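Side-chain contacts in VP5 (Halorubrum pleomorphic virus 6, PDB 6QGL), which is an envelope protein of a haloarchaeal pleomorphic virus and probably drives fusion of the viral and host membranes: residues A[55-58]-A[59-63]; A[122-125]-A[126-130]; A[233-236]-A[237-241]. One frame throughout, in Å; residues are numbered along the deposited sequence.

Contact 1: A[55-58]-A[59-63]; sequences VKRK and SNNQS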
# COMPACT_ATOMS: atom_id res chain seq x y z
N VAL A 55 -9.84 -4.92 -9.25
CA VAL A 55 -9.99 -4.02 -8.10
C VAL A 55 -9.04 -4.46 -6.97
O VAL A 55 -8.29 -3.62 -6.46
CB VAL A 55 -11.47 -3.88 -7.65
CG1 VAL A 55 -11.59 -3.18 -6.29
CG2 VAL A 55 -12.29 -3.14 -8.69
N LYS A 56 -9.02 -5.77 -6.64
CA LYS A 56 -8.15 -6.36 -5.62
C LYS A 56 -6.67 -6.16 -5.96
O LYS A 56 -5.92 -5.72 -5.10
CB LYS A 56 -8.48 -7.86 -5.43
CG LYS A 56 -7.80 -8.50 -4.22
CD LYS A 56 -8.10 -10.00 -4.14
CE LYS A 56 -7.46 -10.68 -2.96
NZ LYS A 56 -6.00 -10.86 -3.13
N ARG A 57 -6.27 -6.44 -7.23
CA ARG A 57 -4.89 -6.27 -7.70
C ARG A 57 -4.44 -4.81 -7.62
O ARG A 57 -3.35 -4.55 -7.13
CB ARG A 57 -4.70 -6.82 -9.13
CG ARG A 57 -3.26 -6.72 -9.68
CD ARG A 57 -2.24 -7.61 -8.96
NE ARG A 57 -2.60 -9.02 -9.04
CZ ARG A 57 -1.99 -10.00 -8.38
NH1 ARG A 57 -0.96 -9.73 -7.59
NH2 ARG A 57 -2.40 -11.25 -8.51
N LYS A 58 -5.29 -3.88 -8.11
CA LYS A 58 -4.98 -2.45 -8.07
C LYS A 58 -4.81 -1.97 -6.63
O LYS A 58 -3.81 -1.32 -6.33
CB LYS A 58 -6.03 -1.62 -8.82
CG LYS A 58 -5.54 -0.21 -9.12
CD LYS A 58 -6.66 0.75 -9.48
CE LYS A 58 -6.13 2.16 -9.51
NZ LYS A 58 -7.09 3.09 -10.13
N SER A 59 -5.76 -2.35 -5.74
CA SER A 59 -5.76 -2.01 -4.32
C SER A 59 -4.50 -2.52 -3.61
O SER A 59 -3.92 -1.79 -2.81
CB SER A 59 -7.00 -2.57 -3.64
OG SER A 59 -7.09 -2.14 -2.29
N ASN A 60 -4.07 -3.76 -3.94
CA ASN A 60 -2.87 -4.38 -3.39
C ASN A 60 -1.63 -3.63 -3.87
O ASN A 60 -0.76 -3.32 -3.05
CB ASN A 60 -2.80 -5.87 -3.80
CG ASN A 60 -1.46 -6.53 -3.53
OD1 ASN A 60 -1.07 -6.76 -2.38
ND2 ASN A 60 -0.74 -6.85 -4.60
N ASN A 61 -1.56 -3.32 -5.18
CA ASN A 61 -0.44 -2.60 -5.79
C ASN A 61 -0.34 -1.17 -5.27
O ASN A 61 0.78 -0.70 -5.06
CB ASN A 61 -0.52 -2.65 -7.32
CG ASN A 61 -0.29 -4.02 -7.94
OD1 ASN A 61 0.15 -4.97 -7.29
ND2 ASN A 61 -0.60 -4.14 -9.22
N GLN A 62 -1.49 -0.50 -5.01
CA GLN A 62 -1.54 0.86 -4.45
C GLN A 62 -0.94 0.85 -3.04
O GLN A 62 -0.01 1.61 -2.77
CB GLN A 62 -2.99 1.41 -4.39
CG GLN A 62 -3.67 1.75 -5.72
CD GLN A 62 -2.99 2.80 -6.58
OE1 GLN A 62 -2.48 3.81 -6.09
NE2 GLN A 62 -3.01 2.58 -7.88
N SER A 63 -1.41 -0.07 -2.18
CA SER A 63 -0.94 -0.19 -0.80
C SER A 63 0.53 -0.56 -0.65
O SER A 63 1.14 -0.13 0.33
CB SER A 63 -1.81 -1.17 -0.02
OG SER A 63 -1.75 -2.48 -0.55
O HOH W 1 1.13 -7.69 -7.75
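Arg57 and Asn61, one helical turn apart on helix 43-66, give a worked example of i/i+4 neighbours whose side chains are joined through a water and not to each other. The backbone supplies the frame: the amides of residues 59 to 62 each donate to the carbonyl four residues earlier, as in Asn61 N to Arg57 O at 2.9 Å.

Contacts between side chains are looser. Arg57 leaves the backbone with CG anti to N (chi1 -178°) and then bends at chi2 and chi3, which brings its aliphatic part past the Asn61 amide, CG lying 3.7 Å from Asn61 ND2. The guanidinium and the Asn61 amide planes are inclined by 42°. Lys58 and Gln62 run alongside each other in the same direction, and Lys58 CE comes to 3.5 Å from Gln62 NE2.

A water makes the polar link. It accepts from Arg57 NH1 at 2.9 Å and donates to Asn61 OD1 at 2.9 Å, while Asn61 ND2 turns to Thr126 OG1 and Arg57 binds Val32 O and Glu129. The second pair also looks outward, Lys58 NZ to Gln225 O and Gln62 NE2 to Glu231.

The chemistry implies that the polar ends of Arg57, Lys58, Asn61 and Gln62 serve mainly to join this helix to neighbouring parts of the fold, the water at OD1 and Thr126 OG1 at ND2 together fixing the flip of the buried Asn61 amide.

Contact 2: A[122-125]-A[126-130]; sequences SWNE and TVREL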
# COMPACT_ATOMS: atom_id res chain seq x y z
N SER A 122 6.13 -7.94 -8.36
CA SER A 122 4.72 -7.55 -8.26
C SER A 122 4.15 -7.09 -9.61
O SER A 122 2.96 -7.33 -9.86
CB SER A 122 4.50 -6.51 -7.16
OG SER A 122 4.83 -5.20 -7.57
N TRP A 123 4.99 -6.47 -10.47
CA TRP A 123 4.58 -6.06 -11.82
C TRP A 123 4.33 -7.32 -12.64
O TRP A 123 3.28 -7.45 -13.26
CB TRP A 123 5.66 -5.19 -12.50
CG TRP A 123 5.50 -5.09 -14.00
CD1 TRP A 123 6.17 -5.81 -14.94
CD2 TRP A 123 4.56 -4.27 -14.70
NE1 TRP A 123 5.71 -5.48 -16.20
CE2 TRP A 123 4.75 -4.52 -16.08
CE3 TRP A 123 3.61 -3.32 -14.31
CZ2 TRP A 123 3.99 -3.87 -17.07
CZ3 TRP A 123 2.87 -2.67 -15.28
CH2 TRP A 123 3.05 -2.96 -16.64
N ASN A 124 5.29 -8.27 -12.60
CA ASN A 124 5.23 -9.55 -13.29
C ASN A 124 3.97 -10.32 -12.95
O ASN A 124 3.33 -10.84 -13.86
CB ASN A 124 6.47 -10.39 -12.99
CG ASN A 124 7.72 -9.92 -13.73
OD1 ASN A 124 7.70 -8.99 -14.54
ND2 ASN A 124 8.83 -10.59 -13.46
N GLU A 125 3.58 -10.34 -11.66
CA GLU A 125 2.36 -11.01 -11.21
C GLU A 125 1.10 -10.33 -11.76
O GLU A 125 0.17 -11.02 -12.19
CB GLU A 125 2.31 -11.13 -9.68
CG GLU A 125 1.26 -12.11 -9.16
CD GLU A 125 1.26 -13.50 -9.77
OE1 GLU A 125 2.34 -14.14 -9.81
OE2 GLU A 125 0.17 -13.95 -10.20
N THR A 126 1.07 -8.97 -11.77
CA THR A 126 -0.06 -8.18 -12.28
C THR A 126 -0.30 -8.54 -13.76
O THR A 126 -1.43 -8.83 -14.17
CB THR A 126 0.24 -6.66 -12.12
OG1 THR A 126 0.58 -6.37 -10.77
CG2 THR A 126 -0.92 -5.78 -12.57
N VAL A 127 0.79 -8.54 -14.52
CA VAL A 127 0.87 -8.79 -15.95
C VAL A 127 0.59 -10.28 -16.28
O VAL A 127 -0.08 -10.55 -17.28
CB VAL A 127 2.24 -8.25 -16.42
CG1 VAL A 127 2.51 -8.52 -17.89
CG2 VAL A 127 2.31 -6.76 -16.16
N ARG A 128 1.02 -11.23 -15.42
CA ARG A 128 0.74 -12.67 -15.58
C ARG A 128 -0.72 -12.95 -15.32
O ARG A 128 -1.30 -13.81 -15.98
CB ARG A 128 1.57 -13.53 -14.62
CG ARG A 128 2.93 -13.90 -15.15
CD ARG A 128 3.54 -15.13 -14.48
NE ARG A 128 3.90 -14.97 -13.06
CZ ARG A 128 5.04 -14.43 -12.63
NH1 ARG A 128 5.27 -14.30 -11.33
NH2 ARG A 128 5.93 -13.98 -13.50
N GLU A 129 -1.32 -12.24 -14.33
CA GLU A 129 -2.72 -12.36 -13.95
C GLU A 129 -3.60 -11.91 -15.11
O GLU A 129 -4.53 -12.63 -15.45
CB GLU A 129 -3.02 -11.54 -12.68
CG GLU A 129 -4.44 -11.67 -12.16
CD GLU A 129 -4.72 -10.81 -10.95
OE1 GLU A 129 -4.60 -9.57 -11.06
OE2 GLU A 129 -5.07 -11.38 -9.89
N LEU A 130 -3.28 -10.75 -15.73
CA LEU A 130 -4.03 -10.24 -16.88
C LEU A 130 -4.07 -11.29 -17.99
O LEU A 130 -5.14 -11.53 -18.54
CB LEU A 130 -3.49 -8.89 -17.39
CG LEU A 130 -4.18 -8.29 -18.63
CD1 LEU A 130 -5.68 -8.07 -18.41
CD2 LEU A 130 -3.53 -7.00 -19.04
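Glu125 reaches across to Arg128 in an i/i+3 salt bridge on the long helix 97-140, part of the helical bundle of the N-terminal region. The bridge is slack: Arg128 NH1 to Glu125 OE1 is 3.3 Å, a weak hydrogen bond, and the carboxylate and guanidinium planes stand 74° apart, so no paired, in-plane grip forms. A bend at chi2 of Glu125 (51°) brings OE1 to Arg128 NH1, and the two chains meet almost perpendicularly. One guanidinium face is turned toward the helix, with Asn124 O 4.0 Å above its plane and off toward the rim. Arg128 NH2 lies against Asn124 CB; the Asn124 amide itself bonds Leu184 N through OD1 and Thr182 O through ND2, both on strand 180-189.

Thr126, largely buried, illustrates how a hydroxyl can be returned to its own helix. With OG1 beside the backbone N (chi1 -54°), it donates to Ser122 O at 2.7 Å, and Thr126 N donates to the same oxygen at 3.1 Å from the other face of the carbonyl plane. OG1 thus donates within its helix while also accepting from helix 43-66.

On another side of the helix the indole of Trp123, held by NE1 to Leu184 O and edge-to-face with Trp232, receives a CH-pi contact: Val127 CG2 sits over its face, 3.5 Å from the centroid of the six-membered ring and 21° off the ring normal.

Contact 3: A[233-236]-A[237-241]; sequences NAVE and TEMDT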
# COMPACT_ATOMS: atom_id res chain seq x y z
N ASN A 233 6.20 3.81 -13.27
CA ASN A 233 7.44 4.51 -13.64
C ASN A 233 7.85 5.54 -12.61
O ASN A 233 9.05 5.78 -12.45
CB ASN A 233 7.33 5.14 -15.03
CG ASN A 233 8.62 5.72 -15.55
OD1 ASN A 233 8.74 6.93 -15.77
ND2 ASN A 233 9.60 4.86 -15.78
N ALA A 234 6.87 6.15 -11.90
CA ALA A 234 7.12 7.14 -10.85
C ALA A 234 7.97 6.52 -9.74
O ALA A 234 8.98 7.10 -9.35
CB ALA A 234 5.81 7.65 -10.29
N VAL A 235 7.60 5.30 -9.30
CA VAL A 235 8.32 4.54 -8.27
C VAL A 235 9.69 4.11 -8.81
O VAL A 235 10.68 4.20 -8.09
CB VAL A 235 7.48 3.34 -7.74
CG1 VAL A 235 8.16 2.68 -6.54
CG2 VAL A 235 6.06 3.76 -7.39
N GLU A 236 9.73 3.68 -10.09
CA GLU A 236 10.96 3.26 -10.77
C GLU A 236 12.00 4.38 -10.81
O GLU A 236 13.13 4.16 -10.36
CB GLU A 236 10.64 2.75 -12.19
CG GLU A 236 11.84 2.58 -13.11
CD GLU A 236 12.86 1.51 -12.75
OE1 GLU A 236 12.48 0.52 -12.09
OE2 GLU A 236 14.03 1.65 -13.16
N THR A 237 11.62 5.57 -11.32
CA THR A 237 12.50 6.74 -11.43
C THR A 237 12.96 7.24 -10.06
O THR A 237 14.10 7.70 -9.94
CB THR A 237 11.87 7.85 -12.28
OG1 THR A 237 10.59 8.18 -11.75
CG2 THR A 237 11.75 7.45 -13.75
N GLU A 238 12.10 7.13 -9.04
CA GLU A 238 12.41 7.53 -7.66
C GLU A 238 13.40 6.54 -7.04
O GLU A 238 14.31 6.97 -6.33
CB GLU A 238 11.13 7.61 -6.83
CG GLU A 238 10.38 8.92 -6.96
CD GLU A 238 8.88 8.86 -6.69
OE1 GLU A 238 8.47 8.11 -5.78
OE2 GLU A 238 8.12 9.55 -7.40
N MET A 239 13.23 5.24 -7.35
CA MET A 239 14.11 4.16 -6.89
C MET A 239 15.52 4.38 -7.45
O MET A 239 16.49 4.25 -6.70
CB MET A 239 13.56 2.81 -7.37
CG MET A 239 13.80 1.67 -6.42
SD MET A 239 12.83 0.22 -6.91
CE MET A 239 11.32 0.55 -6.11
N ASP A 240 15.63 4.76 -8.74
CA ASP A 240 16.91 5.05 -9.40
C ASP A 240 17.59 6.22 -8.72
O ASP A 240 18.79 6.13 -8.44
CB ASP A 240 16.71 5.35 -10.91
CG ASP A 240 16.29 4.18 -11.77
OD1 ASP A 240 16.41 3.03 -11.31
OD2 ASP A 240 15.86 4.41 -12.91
N THR A 241 16.83 7.30 -8.43
CA THR A 241 17.31 8.51 -7.76
C THR A 241 17.92 8.16 -6.41
O THR A 241 19.05 8.53 -6.13
CB THR A 241 16.16 9.55 -7.64
OG1 THR A 241 15.62 9.81 -8.93
CG2 THR A 241 16.62 10.85 -7.00
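Asn233 meets Thr237 one turn further along helix 229-257, and the side chains meet mainly through the methyl: Thr237 CG2 lies 3.7 Å from Asn233 OD1, the two crossing at about a right angle. Asn233 ND2 is directed elsewhere, to Pro206 O. The Asn233 carbonyl receives the Thr237 amide at 2.8 Å. Thr237 OG1 sits between its own N and carbonyl carbon (chi1 55°), a position that brings it 2.9 Å from Asn233 O and 3.1 Å from Ala234 O; its single proton could serve either.

Ala234 is met by Glu238, which, with CG beside its own backbone N (chi1 -83°), lies back alongside the preceding turn. Its OE2 comes to 3.2 Å from Ala234 O, an approach of two acceptors and not a hydrogen bond. Gln69 lies against both residues.

Val235 pairs with Met239 on the buried side. The two side chains slant across each other, and contact is made by the terminal methyl, Met239 CE, 3.8 Å from Val235 CG1. Phe119 of helix 97-140 packs on both residues.

Glu236 ends the walk with a like-charged encounter. Its chain bends at chi2 and OE2 lies 3.3 Å from both Asp240 OD1 and Asp240 OD2, the carboxylate planes 83° apart. Such closeness would probably be unfavourable between two charged groups and might raise the pKa of one of them. Arg116 forms a salt bridge with Asp240 OD1, Lys207 and Arg116 make long, weak ion pairs with Glu236 OE2, and Tyr120 OH bonds Glu236 OE1. These partners probably temper the repulsion.

The arrangement is typical of i/i+4 pairs on a helix packed in a helical bundle: Val235 and Met239 lie on Phe119 of helix 97-140, and the acidic pair meets Arg116 and Tyr120 of that same helix.

How the contacts relate
The three contacts follow one another along the chain, on helices 43-66, 97-140 and 229-257, all in the N-terminal part of the envelope protein. Contacts 1 and 2 have centres about 12 Å apart and touch directly: Arg57 NE forms a salt bridge with Glu129 OE1 at 2.9 Å, next to Arg57 packing on Glu125 and Thr126. Contact 3 stands apart, its centre about 19 Å from each of the others and its nearest atoms about 7 Å from contact 1 and 8 Å from contact 2. Helix 97-140 is the common neighbour, meeting helix 229-257 through Trp232, packed against contact 2, and through Phe119 against contact 3. Polar and aromatic contacts thus join three sequence-distant helices into one bundle.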